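Bradyzoite surface antigen BSR4 (Toxoplasma gondii, PDB 2JKS) is a zinc-binding surface antigen of the bradyzoite stage, a member of the SAG1-related family whose two SRS domains probably act at the parasite surface. Local coordinates at residues S32-K37 with T158-A163; W103-Q108 with Q116-E121; N172-A177 with C301-T306. All blocks are in the same frame, centred on the assembly; numbering follows the deposited sequence.

How the contacts relate
Contacts 1 and 2 belong to the first SRS domain, contact 3 to the second. In contact 1, edge strand 29-35 joins strand 152-161 of the same sheet through parallel backbone pairing, with one polar face and one apolar face. Contact 2 pairs antiparallel strands in the other sheet of that domain and lies farther from the chain's centre, but it turns two buried tryptophans inward. The two touch where Leu-35 meets Leu-120 and Val-159 meets Trp-103, inside the first domain. Contact 3 is wholly buried and has no hydrogen bond between its segments: a disulfide and a valine pair bridge two different sheets.

Contact 1 (S32-K37 with T158-A163); sequences SLTLSK and TVNVEA
Leu-33 and Leu-35 share one partner on the buried face, the CG1 methyl of Val-159. Leu-33 runs side by side with the valine, its CD1 4.0 Å from that CG1, whereas Leu-35 crosses over at a slant. In Val-159 the CG1 branch lies anti to the backbone N (chi1 177°), which directs it at both leucines. On the opposite face the neighbours are polar. Water 1 joins Ser-32 OG, at 2.7 Å, to Asn-160 ND2, whose N-H it accepts, and Thr-34 OG1 rests 3.7 Å from Asn-160 CB. Farther along, the extended Glu-162 side chain meets Thr-34 at about a right angle: its CG and OE2 both reach the CG2 methyl, while OE1 lies against Ser-36 CB.

These side chains are set in place by parallel backbone pairing. Leu-33 N and Leu-35 N donate to Thr-158 O and Asn-160 O, and Asn-160 N and Glu-162 N donate back to Leu-33 O and Leu-35 O. The bond from Leu-35 N to Asn-160 O is the shortest, 2.7 Å, and that from Glu-162 N to Leu-35 O the straightest, 172° at the hydrogen. Beyond the paired residues, water 2 accepts from Lys-37 N and donates to Ala-163 O.

Strand 29-35 is an outermost strand of its sheet; strand 152-161 next to it also pairs with strand 132-141, where Phe-134 packs on Val-159 and Val-161. Ala-42 of strand 41-47, in the facing sheet, covers Leu-33 and Leu-35.

Contact 2 (W103-Q108 with Q116-E121); sequences WKVNEQ and QKWSLE
Lys-104 and Ser-119 form an antiparallel hydrogen-bonded pair: Lys-104 N donates to Ser-119 O at 2.8 Å, and Ser-119 N returns a bond to Lys-104 O. Asn-106 N adds a third to Lys-117 O, the straightest at 170°, although it approaches tilted 27° from the carbonyl plane. Between these bonds Val-105 faces Trp-118 as a non-hydrogen-bonded pair, their CA atoms 4.4 Å apart. Water 4 extends the link, donating to Asn-106 O and accepting from Lys-117 N.

Trp-103 carries much of the side-chain contact. Its indole lies across Leu-120, whose CB stands over the six-membered ring, 3.6 Å from the centroid and close to the ring normal, a CH-pi contact. Leu-120 sends CG anti to its backbone N (chi1 167°), and from there the CD2 methyl reaches Trp-103 NE1 at 3.9 Å. The same indole also meets the neighbouring tryptophan, with Trp-103 CE3 3.7 Å from Trp-118 CB. The CD1 and NE1 atoms of Trp-118 in turn approach Val-105 obliquely: CD1 meets CA and CB, and NE1 nears the CG2 methyl. The Asn-106 side chain points toward the partner segment and comes beside Ser-119, which lies on the face away from Trp-118, and beside the aliphatic part of Lys-117. At the far end, water 3 donates to Glu-121 OE1 and accepts a weak bond from Lys-104 NZ; Glu-121 OE1 is also hydrogen-bonded to NE2 of His-123, a zinc ligand.

The two strands form a beta hairpin at the sheet margin, with 104-105 outermost and 116-121 pairing on its other side with strand 41-47. Both indoles pack on Ile-61 of strand 53-67 in the facing sheet, and Trp-103 and Leu-120 also reach strand 132-141 through Val-136 and Phe-134.

Contact 3 (N172-A177 with C301-T306); sequences NVVTCA and CTVLVT
Cys-176 is joined to Cys-301 by a disulfide. Just past strand 173-175, its side chain heads from CA toward strand 301-307: CB comes within 3.4 Å of Cys-301 CB, tighter than ordinary van der Waals contact but imposed by the covalent bridge. SG then bonds to Cys-301 SG at 2.0 Å, with the C-S-S-C torsion at -69°, and lies 4.4 Å from the Val-303 CG2 methyl. The two halves enter differently. SG of Cys-301 is anti to its backbone N (chi1 179°), whereas SG of Cys-176 lies beside its own N, anti to the carbonyl carbon.

Next to the bridge, Val-174 and Val-303 meet tip to tip, CG1 of the former 3.8 Å from CG2 of the latter. The Val-174 CG1 methyl also approaches Cys-301 SG, so sulfur and methyl groups form one apolar cluster.

Strand 173-175 pairs with 167-169 and 197-201, whereas 301-307 lies between 187-191 and 269-277. The bridge therefore ties two separate sheets through the buried interior, close to Cys-275 of another disulfide. Such a disulfide-pinned beta sandwich is characteristic of the SRS domain of the SAG1-related antigens.

Contact 1 (S32-K37 with T158-A163)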
loop_
_atom_site.group_PDB
_atom_site.type_symbol
_atom_site.label_atom_id
_atom_site.label_comp_id
_atom_site.label_asym_id
_atom_site.label_seq_id
_atom_site.Cartn_x
_atom_site.Cartn_y
_atom_site.Cartn_z
ATOM N N SER A 32 -11.820 12.784 -8.350
ATOM C CA SER A 32 -11.025 11.733 -7.682
ATOM C C SER A 32 -11.874 10.535 -7.533
ATOM O O SER A 32 -13.083 10.644 -7.563
ATOM C CB SER A 32 -10.570 12.149 -6.284
ATOM O OG SER A 32 -9.594 13.139 -6.442
ATOM N N LEU A 33 -11.229 9.373 -7.365
ATOM C CA LEU A 33 -11.927 8.214 -6.796
ATOM C C LEU A 33 -10.901 7.388 -6.019
ATOM O O LEU A 33 -9.704 7.620 -6.154
ATOM C CB LEU A 33 -12.595 7.398 -7.870
ATOM C CG LEU A 33 -11.708 6.924 -8.991
ATOM C CD1 LEU A 33 -11.161 5.485 -8.662
ATOM C CD2 LEU A 33 -12.587 6.877 -10.229
ATOM N N THR A 34 -11.364 6.464 -5.187
ATOM C CA THR A 34 -10.462 5.695 -4.318
ATOM C C THR A 34 -10.625 4.211 -4.564
ATOM O O THR A 34 -11.766 3.717 -4.622
ATOM C CB THR A 34 -10.730 6.016 -2.808
ATOM O OG1 THR A 34 -10.458 7.396 -2.597
ATOM C CG2 THR A 34 -9.868 5.143 -1.856
ATOM N N LEU A 35 -9.508 3.498 -4.737
ATOM C CA LEU A 35 -9.538 2.030 -4.755
ATOM C C LEU A 35 -9.058 1.488 -3.417
ATOM O O LEU A 35 -8.197 2.079 -2.754
ATOM C CB LEU A 35 -8.712 1.430 -5.912
ATOM C CG LEU A 35 -9.180 1.776 -7.328
ATOM C CD1 LEU A 35 -8.184 1.276 -8.342
ATOM C CD2 LEU A 35 -10.609 1.239 -7.612
ATOM N N SER A 36 -9.662 0.372 -3.015
ATOM C CA SER A 36 -9.327 -0.297 -1.759
ATOM C C SER A 36 -9.931 -1.700 -1.748
ATOM O O SER A 36 -10.684 -2.056 -2.662
ATOM C CB SER A 36 -9.896 0.456 -0.558
ATOM O OG SER A 36 -11.289 0.701 -0.718
ATOM N N LYS A 37 -9.584 -2.482 -0.717
ATOM C CA LYS A 37 -10.241 -3.776 -0.455
ATOM C C LYS A 37 -11.743 -3.636 -0.638
ATOM O O LYS A 37 -12.385 -2.779 -0.025
ATOM C CB LYS A 37 -9.923 -4.298 0.969
ATOM C CG LYS A 37 -10.027 -5.855 1.068
ATOM C CD LYS A 37 -10.312 -6.270 2.497
ATOM C CE LYS A 37 -10.570 -7.781 2.599
ATOM N NZ LYS A 37 -9.949 -8.360 3.861
ATOM N N THR A 158 -7.649 11.922 -10.275
ATOM C CA THR A 158 -6.773 11.413 -9.252
ATOM C C THR A 158 -7.343 10.085 -8.702
ATOM O O THR A 158 -8.475 10.038 -8.233
ATOM C CB THR A 158 -6.553 12.444 -8.122
ATOM O OG1 THR A 158 -5.985 13.652 -8.676
ATOM C CG2 THR A 158 -5.636 11.893 -7.030
ATOM N N VAL A 159 -6.540 9.019 -8.733
ATOM C CA VAL A 159 -6.958 7.758 -8.119
ATOM C C VAL A 159 -6.078 7.530 -6.898
ATOM O O VAL A 159 -4.865 7.432 -7.020
ATOM C CB VAL A 159 -6.826 6.569 -9.099
ATOM C CG1 VAL A 159 -7.211 5.141 -8.453
ATOM C CG2 VAL A 159 -7.557 6.896 -10.534
ATOM N N ASN A 160 -6.722 7.463 -5.740
ATOM C CA ASN A 160 -6.118 7.144 -4.460
ATOM C C ASN A 160 -6.249 5.651 -4.308
ATOM O O ASN A 160 -7.293 5.097 -4.633
ATOM C CB ASN A 160 -6.899 7.904 -3.372
ATOM C CG ASN A 160 -6.760 9.402 -3.540
ATOM O OD1 ASN A 160 -5.652 9.919 -3.449
ATOM N ND2 ASN A 160 -7.861 10.097 -3.882
ATOM N N VAL A 161 -5.175 4.994 -3.899
ATOM C CA VAL A 161 -5.188 3.568 -3.624
ATOM C C VAL A 161 -4.820 3.414 -2.137
ATOM O O VAL A 161 -3.739 3.838 -1.721
ATOM C CB VAL A 161 -4.185 2.800 -4.521
ATOM C CG1 VAL A 161 -4.277 1.317 -4.256
ATOM C CG2 VAL A 161 -4.406 3.187 -6.041
ATOM N N GLU A 162 -5.759 2.898 -1.349
ATOM C CA GLU A 162 -5.530 2.733 0.091
ATOM C C GLU A 162 -4.650 1.524 0.311
ATOM O O GLU A 162 -4.820 0.511 -0.358
ATOM C CB GLU A 162 -6.843 2.552 0.829
ATOM C CG GLU A 162 -7.755 3.755 0.623
ATOM C CD GLU A 162 -8.984 3.763 1.509
ATOM O OE1 GLU A 162 -9.316 2.721 2.100
ATOM O OE2 GLU A 162 -9.630 4.828 1.598
ATOM N N ALA A 163 -3.717 1.644 1.262
ATOM C CA ALA A 163 -2.843 0.551 1.669
ATOM C C ALA A 163 -3.646 -0.672 2.140
ATOM O O ALA A 163 -4.714 -0.532 2.730
ATOM C CB ALA A 163 -1.948 1.045 2.845
HETATM O O HOH W 1 -8.098 13.060 -4.256
HETATM O O HOH W 2 -7.320 -1.187 0.967
#

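Contact 2 (W103-Q108 with Q116-E121)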
loop_
_atom_site.group_PDB
_atom_site.type_symbol
_atom_site.label_atom_id
_atom_site.label_comp_id
_atom_site.label_asym_id
_atom_site.label_seq_id
_atom_site.Cartn_x
_atom_site.Cartn_y
_atom_site.Cartn_z
ATOM N N TRP A 103 -3.580 -0.286 -16.593
ATOM C CA TRP A 103 -4.906 -0.020 -17.130
ATOM C C TRP A 103 -5.016 -0.810 -18.424
ATOM O O TRP A 103 -4.042 -0.948 -19.137
ATOM C CB TRP A 103 -5.058 1.444 -17.475
ATOM C CG TRP A 103 -5.268 2.367 -16.290
ATOM C CD1 TRP A 103 -4.307 2.974 -15.539
ATOM C CD2 TRP A 103 -6.525 2.780 -15.746
ATOM N NE1 TRP A 103 -4.881 3.739 -14.562
ATOM C CE2 TRP A 103 -6.245 3.670 -14.675
ATOM C CE3 TRP A 103 -7.863 2.503 -16.070
ATOM C CZ2 TRP A 103 -7.287 4.309 -13.904
ATOM C CZ3 TRP A 103 -8.879 3.112 -15.326
ATOM C CH2 TRP A 103 -8.579 3.993 -14.231
ATOM N N LYS A 104 -6.210 -1.303 -18.713
ATOM C CA LYS A 104 -6.451 -2.121 -19.884
ATOM C C LYS A 104 -7.510 -1.457 -20.723
ATOM O O LYS A 104 -8.584 -1.146 -20.232
ATOM C CB LYS A 104 -6.948 -3.498 -19.494
ATOM C CG LYS A 104 -5.850 -4.408 -19.060
ATOM C CD LYS A 104 -6.434 -5.669 -18.559
ATOM C CE LYS A 104 -5.316 -6.589 -18.028
ATOM N NZ LYS A 104 -5.957 -7.857 -17.589
ATOM N N VAL A 105 -7.204 -1.284 -22.000
ATOM C CA VAL A 105 -8.219 -0.823 -22.947
ATOM C C VAL A 105 -9.390 -1.842 -23.086
ATOM O O VAL A 105 -9.209 -3.068 -23.080
ATOM C CB VAL A 105 -7.575 -0.415 -24.305
ATOM C CG1 VAL A 105 -7.272 -1.602 -25.102
ATOM C CG2 VAL A 105 -8.496 0.536 -25.060
ATOM N N ASN A 106 -10.604 -1.331 -23.141
ATOM C CA ASN A 106 -11.732 -2.189 -23.380
ATOM C C ASN A 106 -11.861 -2.348 -24.906
ATOM O O ASN A 106 -11.930 -1.371 -25.669
ATOM C CB ASN A 106 -12.982 -1.727 -22.607
ATOM C CG ASN A 106 -12.751 -1.712 -21.047
ATOM O OD1 ASN A 106 -11.694 -2.156 -20.533
ATOM N ND2 ASN A 106 -13.743 -1.221 -20.309
ATOM N N GLU A 107 -11.763 -3.596 -25.348
ATOM C CA GLU A 107 -11.860 -3.917 -26.773
ATOM C C GLU A 107 -13.199 -4.605 -27.077
ATOM O O GLU A 107 -13.590 -5.589 -26.431
ATOM C CB GLU A 107 -10.608 -4.672 -27.247
ATOM C CG GLU A 107 -9.369 -3.750 -27.178
ATOM C CD GLU A 107 -8.014 -4.423 -27.394
ATOM O OE1 GLU A 107 -7.367 -4.866 -26.407
ATOM O OE2 GLU A 107 -7.560 -4.435 -28.562
ATOM N N GLN A 108 -13.886 -4.036 -28.067
ATOM C CA GLN A 108 -15.339 -4.117 -28.263
ATOM C C GLN A 108 -15.748 -2.682 -28.568
ATOM O O GLN A 108 -15.002 -1.746 -28.246
ATOM C CB GLN A 108 -16.098 -4.620 -27.017
ATOM C CG GLN A 108 -16.864 -5.953 -27.181
ATOM C CD GLN A 108 -18.199 -6.020 -26.367
ATOM O OE1 GLN A 108 -18.226 -5.797 -25.144
ATOM N NE2 GLN A 108 -19.298 -6.351 -27.057
ATOM N N GLN A 116 -13.201 5.920 -26.045
ATOM C CA GLN A 116 -12.348 4.937 -25.454
ATOM C C GLN A 116 -12.613 4.739 -23.981
ATOM O O GLN A 116 -12.984 5.683 -23.262
ATOM C CB GLN A 116 -10.907 5.338 -25.698
ATOM C CG GLN A 116 -10.612 5.475 -27.195
ATOM C CD GLN A 116 -9.479 6.430 -27.476
ATOM O OE1 GLN A 116 -9.696 7.614 -27.788
ATOM N NE2 GLN A 116 -8.259 5.932 -27.368
ATOM N N LYS A 117 -12.443 3.496 -23.536
ATOM C CA LYS A 117 -12.638 3.180 -22.154
ATOM C C LYS A 117 -11.539 2.208 -21.708
ATOM O O LYS A 117 -11.076 1.381 -22.504
ATOM C CB LYS A 117 -14.042 2.634 -21.919
ATOM C CG LYS A 117 -14.372 2.397 -20.429
ATOM C CD LYS A 117 -15.845 2.096 -20.282
ATOM C CE LYS A 117 -16.243 1.677 -18.901
ATOM N NZ LYS A 117 -17.752 1.579 -18.928
ATOM N N TRP A 118 -11.137 2.345 -20.441
ATOM C CA TRP A 118 -10.062 1.606 -19.799
ATOM C C TRP A 118 -10.542 1.135 -18.436
ATOM O O TRP A 118 -11.372 1.797 -17.809
ATOM C CB TRP A 118 -8.794 2.453 -19.612
ATOM C CG TRP A 118 -8.230 3.008 -20.881
ATOM C CD1 TRP A 118 -7.274 2.429 -21.689
ATOM C CD2 TRP A 118 -8.596 4.234 -21.501
ATOM N NE1 TRP A 118 -7.023 3.243 -22.770
ATOM C CE2 TRP A 118 -7.816 4.359 -22.676
ATOM C CE3 TRP A 118 -9.491 5.280 -21.158
ATOM C CZ2 TRP A 118 -7.930 5.472 -23.534
ATOM C CZ3 TRP A 118 -9.599 6.378 -21.996
ATOM C CH2 TRP A 118 -8.813 6.475 -23.175
ATOM N N SER A 119 -9.972 0.016 -17.981
ATOM C CA SER A 119 -10.304 -0.636 -16.708
ATOM C C SER A 119 -8.998 -0.891 -15.980
ATOM O O SER A 119 -8.034 -1.300 -16.623
ATOM C CB SER A 119 -10.894 -2.044 -16.993
ATOM O OG SER A 119 -12.250 -1.950 -17.300
ATOM N N LEU A 120 -8.955 -0.656 -14.665
ATOM C CA LEU A 120 -7.804 -1.014 -13.831
ATOM C C LEU A 120 -8.347 -1.889 -12.733
ATOM O O LEU A 120 -9.200 -1.456 -11.946
ATOM C CB LEU A 120 -7.060 0.222 -13.268
ATOM C CG LEU A 120 -6.034 -0.011 -12.137
ATOM C CD1 LEU A 120 -4.894 -0.896 -12.631
ATOM C CD2 LEU A 120 -5.460 1.335 -11.559
ATOM N N GLU A 121 -7.912 -3.145 -12.703
ATOM C CA GLU A 121 -8.406 -4.066 -11.673
ATOM C C GLU A 121 -7.229 -4.420 -10.752
ATOM O O GLU A 121 -6.304 -5.085 -11.151
ATOM C CB GLU A 121 -9.010 -5.344 -12.305
ATOM C CG GLU A 121 -9.311 -6.437 -11.265
ATOM C CD GLU A 121 -9.695 -7.725 -11.915
ATOM O OE1 GLU A 121 -8.850 -8.313 -12.649
ATOM O OE2 GLU A 121 -10.836 -8.162 -11.693
HETATM O O HOH W 3 -6.876 -8.227 -14.252
HETATM O O HOH W 4 -11.506 1.821 -25.886
#

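Contact 3 (N172-A177 with C301-T306)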
loop_
_atom_site.group_PDB
_atom_site.type_symbol
_atom_site.label_atom_id
_atom_site.label_comp_id
_atom_site.label_asym_id
_atom_site.label_seq_id
_atom_site.Cartn_x
_atom_site.Cartn_y
_atom_site.Cartn_z
ATOM N N ASN A 172 1.596 -18.118 11.189
ATOM C CA ASN A 172 1.958 -16.980 12.051
ATOM C C ASN A 172 2.907 -15.991 11.356
ATOM O O ASN A 172 3.893 -15.463 11.943
ATOM C CB ASN A 172 2.582 -17.492 13.354
ATOM C CG ASN A 172 1.584 -17.679 14.470
ATOM O OD1 ASN A 172 0.372 -17.405 14.338
ATOM N ND2 ASN A 172 2.094 -18.117 15.611
ATOM N N VAL A 173 2.567 -15.719 10.100
ATOM C CA VAL A 173 3.290 -14.749 9.285
ATOM C C VAL A 173 2.525 -13.426 9.245
ATOM O O VAL A 173 1.351 -13.379 8.808
ATOM C CB VAL A 173 3.552 -15.300 7.858
ATOM C CG1 VAL A 173 4.257 -14.258 6.971
ATOM C CG2 VAL A 173 4.381 -16.610 7.927
ATOM N N VAL A 174 3.148 -12.382 9.787
ATOM C CA VAL A 174 2.526 -11.074 9.836
ATOM C C VAL A 174 3.066 -10.202 8.707
ATOM O O VAL A 174 4.304 -10.108 8.496
ATOM C CB VAL A 174 2.717 -10.367 11.194
ATOM C CG1 VAL A 174 2.076 -8.985 11.145
ATOM C CG2 VAL A 174 2.140 -11.241 12.276
ATOM N N THR A 175 2.115 -9.678 7.932
ATOM C CA THR A 175 2.356 -8.633 6.900
ATOM C C THR A 175 1.934 -7.273 7.418
ATOM O O THR A 175 0.746 -7.003 7.612
ATOM C CB THR A 175 1.611 -8.948 5.568
ATOM O OG1 THR A 175 1.982 -10.265 5.139
ATOM C CG2 THR A 175 1.962 -7.932 4.470
ATOM N N CYS A 176 2.924 -6.425 7.682
ATOM C CA CYS A 176 2.674 -5.089 8.231
ATOM C C CYS A 176 2.510 -4.087 7.084
ATOM O O CYS A 176 3.198 -4.170 6.073
ATOM C CB CYS A 176 3.830 -4.622 9.151
ATOM S SG CYS A 176 3.790 -5.324 10.831
ATOM N N ALA A 177 1.577 -3.170 7.281
ATOM C CA ALA A 177 1.405 -2.001 6.411
ATOM C C ALA A 177 1.202 -0.755 7.289
ATOM O O ALA A 177 1.184 -0.841 8.521
ATOM C CB ALA A 177 0.249 -2.229 5.431
ATOM N N CYS A 301 2.503 -0.674 12.761
ATOM C CA CYS A 301 1.978 -2.016 12.869
ATOM C C CYS A 301 2.391 -2.649 14.199
ATOM O O CYS A 301 3.580 -2.919 14.425
ATOM C CB CYS A 301 2.527 -2.807 11.698
ATOM S SG CYS A 301 2.063 -4.561 11.576
ATOM N N THR A 302 1.396 -2.912 15.067
ATOM C CA THR A 302 1.690 -3.461 16.375
ATOM C C THR A 302 1.300 -4.916 16.367
ATOM O O THR A 302 0.156 -5.248 15.997
ATOM C CB THR A 302 0.852 -2.715 17.479
ATOM O OG1 THR A 302 1.190 -1.322 17.492
ATOM C CG2 THR A 302 1.016 -3.346 18.847
ATOM N N VAL A 303 2.221 -5.781 16.805
ATOM C CA VAL A 303 1.920 -7.181 16.852
ATOM C C VAL A 303 1.926 -7.570 18.324
ATOM O O VAL A 303 3.001 -7.566 18.948
ATOM C CB VAL A 303 2.932 -8.033 16.010
ATOM C CG1 VAL A 303 2.561 -9.511 16.092
ATOM C CG2 VAL A 303 2.973 -7.474 14.545
ATOM N N LEU A 304 0.732 -7.891 18.842
ATOM C CA LEU A 304 0.555 -8.327 20.221
ATOM C C LEU A 304 0.537 -9.815 20.311
ATOM O O LEU A 304 -0.416 -10.472 19.879
ATOM C CB LEU A 304 -0.743 -7.769 20.791
ATOM C CG LEU A 304 -0.982 -8.134 22.261
ATOM C CD1 LEU A 304 0.113 -7.567 23.168
ATOM C CD2 LEU A 304 -2.360 -7.552 22.630
ATOM N N VAL A 305 1.600 -10.353 20.884
ATOM C CA VAL A 305 1.783 -11.797 20.947
ATOM C C VAL A 305 1.412 -12.313 22.339
ATOM O O VAL A 305 1.923 -11.831 23.353
ATOM C CB VAL A 305 3.218 -12.231 20.594
ATOM C CG1 VAL A 305 3.308 -13.766 20.570
ATOM C CG2 VAL A 305 3.694 -11.573 19.228
ATOM N N THR A 306 0.554 -13.326 22.351
ATOM C CA THR A 306 0.245 -14.029 23.542
ATOM C C THR A 306 0.879 -15.408 23.455
ATOM O O THR A 306 0.501 -16.210 22.608
ATOM C CB THR A 306 -1.269 -14.129 23.771
ATOM O OG1 THR A 306 -1.855 -12.804 23.759
ATOM C CG2 THR A 306 -1.577 -14.828 25.149
#